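Local coordinates for Alr4995 protein (Nostoc sp., PDB 6LRF), which probably works as a bifunctional enzyme, combining arginine dihydrolase activity with ornithine cyclodeaminase activity, at residues B[344-354]-B[436-444]; B[366-377]-B[424-435]. All blocks are in the same frame, centred on the assembly; numbering follows the deposited sequence.

Contact 1: B[344-354]-B[436-444]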
loop_
_atom_site.group_PDB
_atom_site.type_symbol
_atom_site.label_atom_id
_atom_site.label_comp_id
_atom_site.label_asym_id
_atom_site.label_seq_id
_atom_site.Cartn_x
_atom_site.Cartn_y
_atom_site.Cartn_z
ATOM N N GLU B 344 -20.256 24.421 23.719
ATOM C CA GLU B 344 -20.054 25.116 22.449
ATOM C C GLU B 344 -19.553 24.170 21.367
ATOM O O GLU B 344 -19.945 24.264 20.193
ATOM C CB GLU B 344 -19.058 26.252 22.618
ATOM C CG GLU B 344 -19.541 27.373 23.506
ATOM C CD GLU B 344 -18.529 28.495 23.589
ATOM O OE1 GLU B 344 -17.420 28.271 24.137
ATOM O OE2 GLU B 344 -18.840 29.588 23.071
ATOM N N GLU B 345 -18.675 23.264 21.757
ATOM C CA GLU B 345 -18.150 22.300 20.814
ATOM C C GLU B 345 -19.285 21.395 20.288
ATOM O O GLU B 345 -19.391 21.138 19.080
ATOM C CB GLU B 345 -17.047 21.485 21.470
ATOM C CG GLU B 345 -16.260 20.623 20.509
ATOM C CD GLU B 345 -14.963 21.276 20.037
ATOM O OE1 GLU B 345 -14.278 21.947 20.858
ATOM O OE2 GLU B 345 -14.632 21.106 18.838
ATOM N N ILE B 346 -20.145 20.945 21.198
ATOM C CA ILE B 346 -21.282 20.100 20.848
ATOM C C ILE B 346 -22.274 20.824 19.951
ATOM O O ILE B 346 -22.681 20.303 18.914
ATOM C CB ILE B 346 -22.017 19.599 22.117
ATOM C CG1 ILE B 346 -21.136 18.617 22.904
ATOM C CG2 ILE B 346 -23.359 18.967 21.765
ATOM C CD1 ILE B 346 -21.589 18.407 24.348
ATOM N N ILE B 347 -22.673 22.021 20.354
ATOM C CA ILE B 347 -23.649 22.784 19.588
ATOM C C ILE B 347 -23.114 23.116 18.183
ATOM O O ILE B 347 -23.872 23.091 17.207
ATOM C CB ILE B 347 -24.043 24.064 20.343
ATOM C CG1 ILE B 347 -24.684 23.688 21.682
ATOM C CG2 ILE B 347 -25.004 24.917 19.518
ATOM C CD1 ILE B 347 -25.887 22.787 21.542
ATOM N N SER B 348 -21.811 23.378 18.072
ATOM C CA SER B 348 -21.202 23.610 16.763
ATOM C C SER B 348 -21.371 22.397 15.853
ATOM O O SER B 348 -21.674 22.535 14.675
ATOM C CB SER B 348 -19.713 23.947 16.894
ATOM O OG SER B 348 -19.541 25.211 17.510
ATOM N N LEU B 349 -21.191 21.204 16.401
ATOM C CA LEU B 349 -21.374 19.997 15.609
ATOM C C LEU B 349 -22.863 19.807 15.246
ATOM O O LEU B 349 -23.204 19.497 14.097
ATOM C CB LEU B 349 -20.814 18.784 16.363
ATOM C CG LEU B 349 -19.295 18.826 16.611
ATOM C CD1 LEU B 349 -18.846 17.819 17.679
ATOM C CD2 LEU B 349 -18.511 18.599 15.314
ATOM N N LEU B 350 -23.753 20.032 16.210
ATOM C CA LEU B 350 -25.180 19.819 15.988
ATOM C C LEU B 350 -25.794 20.820 15.003
ATOM O O LEU B 350 -26.731 20.490 14.269
ATOM C CB LEU B 350 -25.933 19.889 17.306
ATOM C CG LEU B 350 -25.683 18.727 18.266
ATOM C CD1 LEU B 350 -26.519 18.883 19.543
ATOM C CD2 LEU B 350 -25.970 17.406 17.565
ATOM N N ILE B 351 -25.279 22.045 15.013
ATOM C CA ILE B 351 -25.728 23.076 14.084
ATOM C C ILE B 351 -25.632 22.576 12.630
ATOM O O ILE B 351 -26.562 22.755 11.839
ATOM C CB ILE B 351 -24.923 24.378 14.279
ATOM C CG1 ILE B 351 -25.456 25.139 15.491
ATOM C CG2 ILE B 351 -25.026 25.283 13.054
ATOM C CD1 ILE B 351 -24.563 26.291 15.927
ATOM N N ASP B 352 -24.529 21.911 12.300
ATOM C CA ASP B 352 -24.348 21.321 10.972
ATOM C C ASP B 352 -25.346 20.215 10.633
ATOM O O ASP B 352 -25.685 20.006 9.469
ATOM C CB ASP B 352 -22.933 20.779 10.843
ATOM C CG ASP B 352 -21.897 21.871 10.934
ATOM O OD1 ASP B 352 -20.790 21.601 11.449
ATOM O OD2 ASP B 352 -22.202 23.006 10.489
ATOM N N LEU B 353 -25.818 19.500 11.642
ATOM C CA LEU B 353 -26.826 18.473 11.407
ATOM C C LEU B 353 -28.217 19.081 11.301
ATOM O O LEU B 353 -29.195 18.372 11.067
ATOM C CB LEU B 353 -26.803 17.419 12.517
ATOM C CG LEU B 353 -25.817 16.262 12.378
ATOM C CD1 LEU B 353 -24.432 16.773 12.073
ATOM C CD2 LEU B 353 -25.812 15.432 13.658
ATOM N N GLY B 354 -28.316 20.392 11.482
ATOM C CA GLY B 354 -29.602 21.052 11.384
ATOM C C GLY B 354 -30.387 21.106 12.683
ATOM O O GLY B 354 -31.597 21.343 12.666
ATOM N N ASP B 436 -19.438 32.753 20.460
ATOM C CA ASP B 436 -20.372 31.806 21.073
ATOM C C ASP B 436 -21.127 31.032 19.983
ATOM O O ASP B 436 -20.644 30.914 18.852
ATOM C CB ASP B 436 -21.344 32.533 22.016
ATOM C CG ASP B 436 -21.833 31.648 23.166
ATOM O OD1 ASP B 436 -22.618 30.700 22.912
ATOM O OD2 ASP B 436 -21.448 31.915 24.326
ATOM N N VAL B 437 -22.290 30.481 20.316
ATOM C CA VAL B 437 -22.980 29.569 19.404
ATOM C C VAL B 437 -24.476 29.841 19.314
ATOM O O VAL B 437 -25.235 29.014 18.827
ATOM C CB VAL B 437 -22.769 28.077 19.825
ATOM C CG1 VAL B 437 -21.289 27.670 19.705
ATOM C CG2 VAL B 437 -23.270 27.837 21.251
ATOM N N LEU B 438 -24.904 31.003 19.785
ATOM C CA LEU B 438 -26.303 31.398 19.655
ATOM C C LEU B 438 -26.608 32.022 18.299
ATOM O O LEU B 438 -25.733 32.604 17.664
ATOM C CB LEU B 438 -26.679 32.394 20.758
ATOM C CG LEU B 438 -26.604 31.878 22.190
ATOM C CD1 LEU B 438 -26.867 33.021 23.164
ATOM C CD2 LEU B 438 -27.614 30.767 22.356
ATOM N N GLY B 439 -27.854 31.888 17.861
ATOM C CA GLY B 439 -28.334 32.587 16.687
ATOM C C GLY B 439 -27.635 32.173 15.413
ATOM O O GLY B 439 -27.353 33.004 14.552
ATOM N N ILE B 440 -27.346 30.881 15.298
ATOM C CA ILE B 440 -26.721 30.332 14.095
ATOM C C ILE B 440 -27.449 29.061 13.694
ATOM O O ILE B 440 -27.679 28.181 14.520
ATOM C CB ILE B 440 -25.231 30.023 14.319
ATOM C CG1 ILE B 440 -24.503 31.247 14.868
ATOM C CG2 ILE B 440 -24.565 29.544 13.001
ATOM C CD1 ILE B 440 -23.282 30.933 15.702
ATOM N N ARG B 441 -27.822 28.956 12.429
ATOM C CA ARG B 441 -28.393 27.707 11.943
ATOM C C ARG B 441 -27.862 27.411 10.547
ATOM O O ARG B 441 -27.425 28.311 9.826
ATOM C CB ARG B 441 -29.922 27.766 11.942
ATOM C CG ARG B 441 -30.512 28.758 10.950
ATOM C CD ARG B 441 -32.002 28.910 11.208
ATOM N NE ARG B 441 -32.648 29.796 10.241
ATOM C CZ ARG B 441 -33.877 30.290 10.384
ATOM N NH1 ARG B 441 -34.386 31.083 9.457
ATOM N NH2 ARG B 441 -34.590 29.990 11.458
ATOM N N THR B 442 -27.883 26.137 10.182
ATOM C CA THR B 442 -27.502 25.730 8.841
ATOM C C THR B 442 -28.755 25.667 7.970
ATOM O O THR B 442 -29.865 25.566 8.488
ATOM C CB THR B 442 -26.817 24.363 8.842
ATOM O OG1 THR B 442 -26.212 24.136 7.570
ATOM C CG2 THR B 442 -27.844 23.271 9.098
ATOM N N ILE B 443 -28.594 25.731 6.652
ATOM C CA ILE B 443 -29.738 25.515 5.783
ATOM C C ILE B 443 -29.375 24.508 4.706
ATOM O O ILE B 443 -29.633 24.720 3.528
ATOM C CB ILE B 443 -30.262 26.839 5.159
ATOM C CG1 ILE B 443 -29.108 27.732 4.681
ATOM C CG2 ILE B 443 -31.111 27.592 6.174
ATOM C CD1 ILE B 443 -29.554 29.050 4.065
ATOM N N ARG B 444 -28.767 23.407 5.127
ATOM C CA ARG B 444 -28.559 22.276 4.237
ATOM C C ARG B 444 -29.900 21.668 3.831
ATOM O O ARG B 444 -30.775 21.445 4.675
ATOM C CB ARG B 444 -27.689 21.211 4.895
ATOM C CG ARG B 444 -26.440 21.731 5.529
ATOM C CD ARG B 444 -25.778 20.656 6.368
ATOM N NE ARG B 444 -25.502 19.443 5.601
ATOM C CZ ARG B 444 -24.808 18.407 6.070
ATOM N NH1 ARG B 444 -24.313 18.432 7.304
ATOM N NH2 ARG B 444 -24.602 17.346 5.305
HETATM O O HOH W 1 -28.899 24.216 12.415
#
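The valine branches of V437 reach helix 340-352 through a chi1 of -65°, which sets CG1 beside the backbone N and CG2 between N and the carbonyl carbon. At T442 a chi1 of -168° turns OG1 to the P387 carbonyl and leaves the methyl CG2 facing the helix. The motif is a helix laid along edge strand 440-442 of a mixed sheet and the loop before it, with a Schellman motif closing the helix at G354.

At the E344 end of the contact, V437 CG2 meets I347 CG2 at 3.8 Å, the two side chains crossing at about a right angle. V437 CG1 lies 3.7 Å from S348 OG. That hydroxyl is itself engaged, donating to E344 O at 2.9 Å; S348 N reaches the same oxygen from the opposite face of its plane. The E344 and D436 carboxylates come close here as like charges, and the hydrogen bond from H340 to D436 OD2 would probably ease their repulsion.

Farther along, I351 CD1 packs on I440 CB at 4.1 Å. The I351 carbonyl is a busy site: T442 CG2 sits only 3.1 Å from I351 O, a tight approach, while G354 N bonds to the same oxygen within the helix end. A water also donates to I351 O at 2.8 Å and accepts from T442 N at 3.1 Å, joining helix to strand. Last, R444, whose guanidinium also meets S448 and the Y386 ring, donates from NH1 to D352 O at 3.0 Å with an N-H...O angle of 143°, approaching from above the carbonyl plane.

Contact 2: B[366-377]-B[424-435]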
loop_
_atom_site.group_PDB
_atom_site.type_symbol
_atom_site.label_atom_id
_atom_site.label_comp_id
_atom_site.label_asym_id
_atom_site.label_seq_id
_atom_site.Cartn_x
_atom_site.Cartn_y
_atom_site.Cartn_z
ATOM N N LYS B 366 -24.302 36.483 19.426
ATOM C CA LYS B 366 -23.499 37.461 20.154
ATOM C C LYS B 366 -22.375 37.994 19.276
ATOM O O LYS B 366 -21.748 37.233 18.546
ATOM C CB LYS B 366 -22.929 36.842 21.428
ATOM C CG LYS B 366 -23.969 36.030 22.190
ATOM C CD LYS B 366 -23.997 36.341 23.687
ATOM C CE LYS B 366 -22.845 35.662 24.417
ATOM N NZ LYS B 366 -23.179 35.438 25.864
ATOM N N LEU B 367 -22.132 39.300 19.339
ATOM C CA LEU B 367 -21.114 39.923 18.518
ATOM C C LEU B 367 -20.033 40.556 19.376
ATOM O O LEU B 367 -20.333 41.164 20.407
ATOM C CB LEU B 367 -21.740 40.985 17.618
ATOM C CG LEU B 367 -22.886 40.566 16.705
ATOM C CD1 LEU B 367 -23.463 41.807 16.032
ATOM C CD2 LEU B 367 -22.395 39.578 15.650
ATOM N N GLU B 368 -18.775 40.405 18.959
ATOM C CA GLU B 368 -17.662 41.102 19.596
ATOM C C GLU B 368 -16.801 41.779 18.527
ATOM O O GLU B 368 -16.660 41.259 17.420
ATOM C CB GLU B 368 -16.820 40.136 20.439
ATOM C CG GLU B 368 -17.496 39.680 21.721
ATOM C CD GLU B 368 -17.836 40.840 22.648
ATOM O OE1 GLU B 368 -17.075 41.833 22.659
ATOM O OE2 GLU B 368 -18.864 40.767 23.363
ATOM N N PRO B 369 -16.228 42.947 18.845
ATOM C CA PRO B 369 -15.478 43.642 17.794
ATOM C C PRO B 369 -14.076 43.090 17.595
ATOM O O PRO B 369 -13.437 42.678 18.544
ATOM C CB PRO B 369 -15.412 45.079 18.306
ATOM C CG PRO B 369 -15.421 44.932 19.805
ATOM C CD PRO B 369 -16.352 43.764 20.070
ATOM N N VAL B 370 -13.620 43.066 16.347
ATOM C CA VAL B 370 -12.210 42.890 16.046
ATOM C C VAL B 370 -11.449 44.114 16.572
ATOM O O VAL B 370 -11.860 45.248 16.309
ATOM C CB VAL B 370 -11.979 42.732 14.516
ATOM C CG1 VAL B 370 -10.501 42.693 14.193
ATOM C CG2 VAL B 370 -12.682 41.501 13.994
ATOM N N ILE B 371 -10.357 43.909 17.310
ATOM C CA ILE B 371 -9.584 45.057 17.791
ATOM C C ILE B 371 -8.184 45.140 17.177
ATOM O O ILE B 371 -7.561 46.194 17.170
ATOM C CB ILE B 371 -9.449 45.061 19.329
ATOM C CG1 ILE B 371 -8.858 43.747 19.840
ATOM C CG2 ILE B 371 -10.799 45.366 20.001
ATOM C CD1 ILE B 371 -8.989 43.596 21.326
ATOM N N GLN B 372 -7.704 44.025 16.646
ATOM C CA GLN B 372 -6.368 43.934 16.064
ATOM C C GLN B 372 -6.499 43.323 14.668
ATOM O O GLN B 372 -7.047 42.225 14.536
ATOM C CB GLN B 372 -5.476 43.087 16.975
ATOM C CG GLN B 372 -4.063 42.891 16.526
ATOM C CD GLN B 372 -3.270 42.059 17.523
ATOM O OE1 GLN B 372 -3.742 41.770 18.632
ATOM N NE2 GLN B 372 -2.061 41.657 17.130
ATOM N N ASP B 373 -6.060 44.043 13.632
ATOM C CA ASP B 373 -6.123 43.540 12.254
ATOM C C ASP B 373 -5.709 42.064 12.144
ATOM O O ASP B 373 -4.662 41.684 12.651
ATOM C CB ASP B 373 -5.216 44.365 11.336
ATOM C CG ASP B 373 -5.899 45.587 10.776
ATOM O OD1 ASP B 373 -7.015 45.931 11.231
ATOM O OD2 ASP B 373 -5.298 46.211 9.877
ATOM N N GLY B 374 -6.531 41.244 11.489
ATOM C CA GLY B 374 -6.186 39.846 11.263
ATOM C C GLY B 374 -6.266 38.957 12.499
ATOM O O GLY B 374 -5.657 37.900 12.536
ATOM N N VAL B 375 -7.015 39.387 13.514
ATOM C CA VAL B 375 -7.187 38.601 14.739
ATOM C C VAL B 375 -8.670 38.629 15.097
ATOM O O VAL B 375 -9.264 39.690 15.146
ATOM C CB VAL B 375 -6.332 39.155 15.907
ATOM C CG1 VAL B 375 -6.650 38.436 17.220
ATOM C CG2 VAL B 375 -4.834 39.053 15.593
ATOM N N ALA B 376 -9.287 37.469 15.306
ATOM C CA ALA B 376 -10.703 37.433 15.683
ATOM C C ALA B 376 -10.810 37.572 17.200
ATOM O O ALA B 376 -9.858 37.242 17.913
ATOM C CB ALA B 376 -11.361 36.144 15.206
ATOM N N PRO B 377 -11.944 38.102 17.694
ATOM C CA PRO B 377 -12.169 38.143 19.144
ATOM C C PRO B 377 -12.264 36.751 19.686
ATOM O O PRO B 377 -12.593 35.828 18.938
ATOM C CB PRO B 377 -13.512 38.870 19.292
ATOM C CG PRO B 377 -14.176 38.706 17.954
ATOM C CD PRO B 377 -13.052 38.725 16.953
ATOM N N LEU B 424 -9.289 34.578 8.825
ATOM C CA LEU B 424 -8.828 35.359 9.966
ATOM C C LEU B 424 -7.964 36.544 9.572
ATOM O O LEU B 424 -8.166 37.652 10.072
ATOM C CB LEU B 424 -8.047 34.474 10.937
ATOM C CG LEU B 424 -8.802 33.326 11.609
ATOM C CD1 LEU B 424 -7.868 32.537 12.529
ATOM C CD2 LEU B 424 -9.989 33.834 12.382
ATOM N N ARG B 425 -6.995 36.318 8.686
ATOM C CA ARG B 425 -6.037 37.372 8.344
ATOM C C ARG B 425 -6.687 38.544 7.597
ATOM O O ARG B 425 -6.097 39.616 7.505
ATOM C CB ARG B 425 -4.872 36.806 7.515
ATOM C CG ARG B 425 -5.238 36.287 6.133
ATOM C CD ARG B 425 -3.978 36.001 5.328
ATOM N NE ARG B 425 -4.256 35.569 3.952
ATOM C CZ ARG B 425 -4.216 34.302 3.563
ATOM N NH1 ARG B 425 -3.928 33.361 4.445
ATOM N NH2 ARG B 425 -4.462 33.965 2.305
ATOM N N ASP B 426 -7.901 38.358 7.083
ATOM C CA ASP B 426 -8.610 39.449 6.392
ATOM C C ASP B 426 -9.538 40.264 7.290
ATOM O O ASP B 426 -10.231 41.161 6.805
ATOM C CB ASP B 426 -9.445 38.915 5.224
ATOM C CG ASP B 426 -8.591 38.342 4.095
ATOM O OD1 ASP B 426 -7.395 38.693 3.992
ATOM O OD2 ASP B 426 -9.138 37.553 3.292
ATOM N N LEU B 427 -9.588 39.945 8.584
ATOM C CA LEU B 427 -10.447 40.706 9.492
ATOM C C LEU B 427 -9.825 42.072 9.758
ATOM O O LEU B 427 -8.611 42.186 9.900
ATOM C CB LEU B 427 -10.663 39.951 10.804
ATOM C CG LEU B 427 -11.453 38.647 10.738
ATOM C CD1 LEU B 427 -11.383 37.913 12.077
ATOM C CD2 LEU B 427 -12.880 38.911 10.349
ATOM N N LYS B 428 -10.657 43.103 9.825
ATOM C CA LYS B 428 -10.169 44.455 10.102
ATOM C C LYS B 428 -10.687 44.986 11.436
ATOM O O LYS B 428 -11.855 44.771 11.775
ATOM C CB LYS B 428 -10.590 45.403 8.977
ATOM C CG LYS B 428 -9.937 45.093 7.640
ATOM C CD LYS B 428 -8.472 45.531 7.641
ATOM C CE LYS B 428 -7.844 45.441 6.242
ATOM N NZ LYS B 428 -7.520 44.033 5.839
ATOM N N ALA B 429 -9.824 45.682 12.178
ATOM C CA ALA B 429 -10.225 46.357 13.410
ATOM C C ALA B 429 -11.555 47.108 13.221
ATOM O O ALA B 429 -11.758 47.806 12.223
ATOM C CB ALA B 429 -9.116 47.311 13.879
ATOM N N GLY B 430 -12.477 46.918 14.160
ATOM C CA GLY B 430 -13.774 47.555 14.074
ATOM C C GLY B 430 -14.888 46.634 13.620
ATOM O O GLY B 430 -16.055 46.866 13.935
ATOM N N GLU B 431 -14.551 45.586 12.874
ATOM C CA GLU B 431 -15.592 44.671 12.400
ATOM C C GLU B 431 -16.199 43.891 13.563
ATOM O O GLU B 431 -15.500 43.528 14.513
ATOM C CB GLU B 431 -15.045 43.701 11.348
ATOM C CG GLU B 431 -14.631 44.362 10.046
ATOM C CD GLU B 431 -14.396 43.353 8.919
ATOM O OE1 GLU B 431 -13.284 42.771 8.855
ATOM O OE2 GLU B 431 -15.312 43.155 8.088
ATOM N N GLN B 432 -17.502 43.653 13.484
ATOM C CA GLN B 432 -18.209 42.829 14.459
ATOM C C GLN B 432 -18.194 41.361 14.027
ATOM O O GLN B 432 -18.544 41.032 12.898
ATOM C CB GLN B 432 -19.650 43.313 14.625
ATOM C CG GLN B 432 -19.764 44.708 15.221
ATOM C CD GLN B 432 -19.322 44.751 16.668
ATOM O OE1 GLN B 432 -19.670 43.873 17.463
ATOM N NE2 GLN B 432 -18.547 45.776 17.021
ATOM N N VAL B 433 -17.793 40.489 14.940
ATOM C CA VAL B 433 -17.634 39.086 14.638
ATOM C C VAL B 433 -18.465 38.224 15.600
ATOM O O VAL B 433 -18.479 38.462 16.803
ATOM C CB VAL B 433 -16.132 38.689 14.687
ATOM C CG1 VAL B 433 -15.966 37.183 14.771
ATOM C CG2 VAL B 433 -15.400 39.246 13.445
ATOM N N ILE B 434 -19.174 37.238 15.050
ATOM C CA ILE B 434 -19.951 36.296 15.844
ATOM C C ILE B 434 -19.072 35.455 16.760
ATOM O O ILE B 434 -18.066 34.863 16.323
ATOM C CB ILE B 434 -20.779 35.385 14.921
ATOM C CG1 ILE B 434 -21.765 36.257 14.148
ATOM C CG2 ILE B 434 -21.491 34.285 15.715
ATOM C CD1 ILE B 434 -22.687 35.505 13.302
ATOM N N VAL B 435 -19.434 35.448 18.045
ATOM C CA VAL B 435 -18.780 34.623 19.061
ATOM C C VAL B 435 -19.855 33.748 19.683
ATOM O O VAL B 435 -21.048 33.982 19.460
ATOM C CB VAL B 435 -18.088 35.449 20.162
ATOM C CG1 VAL B 435 -17.003 36.342 19.569
ATOM C CG2 VAL B 435 -19.116 36.278 20.924
HETATM O O HOH W 2 -23.670 33.650 19.282
HETATM O O HOH W 3 -19.973 43.925 20.130
#
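The carboxamide of Q432 has P369 over one face, where NE2 lies 3.5 Å from P369 CB, and L367 CB beside OE1. A water donating to both Q432 OE1 and L367 O holds the oxygen end. The D373 carboxylate is held differently: A429 N donates to OD1 at 3.0 Å, nearly along the C-O axis, and K428 CD lies over one face.

Q432 belongs to an antiparallel strand pair, 366-369 with 432-435, at one margin of a mixed sheet; D373 lies beyond it at the turns. E368 N bonds to V433 O at 2.9 Å, and V433 N to E368 O at 2.8 Å. P369, which has no N-H to give, falls at a non-hydrogen-bonded position opposite Q432. V370 N to E431 O (2.7 Å) and G374 N to L427 O (2.8 Å) carry the pairing into two type II turns, Q372-V375 and K428-E431.

V370 CG2 touches V433 CG2 at 3.6 Å, and P377 CG abuts V433 CB at 3.8 Å. L424 packs on helix 554-567 of the Rossmann-family region; R425 reaches Q617 of the second subunit.

Six of the seven direct hydrogen bonds join backbone to backbone, which implies that register rests mainly on the main chain.

Overall arrangement
Contacts 1 and 2 lie about 20 Å apart, centre to centre, and both reach one mixed sheet of seven strands. Its outermost strands within the chain are 366-369, used by contact 2, and 440-442, used by contact 1. Along the chain the order is helix 340-352, strand 366-369, strand 432-435, strand 440-442, so contact 2 is nested inside the loop closed by contact 1. Although 366-369 and 440-442 end the sheet, the contacts meet: I440 CD1 packs 3.8 Å from I434 CG2, so the sheet probably curves, and the short link 436-439 brings the two strands together. Contact 2 closes residues 378-423 and contact 1 the wider span 355-435, tying both into one β-rich middle region.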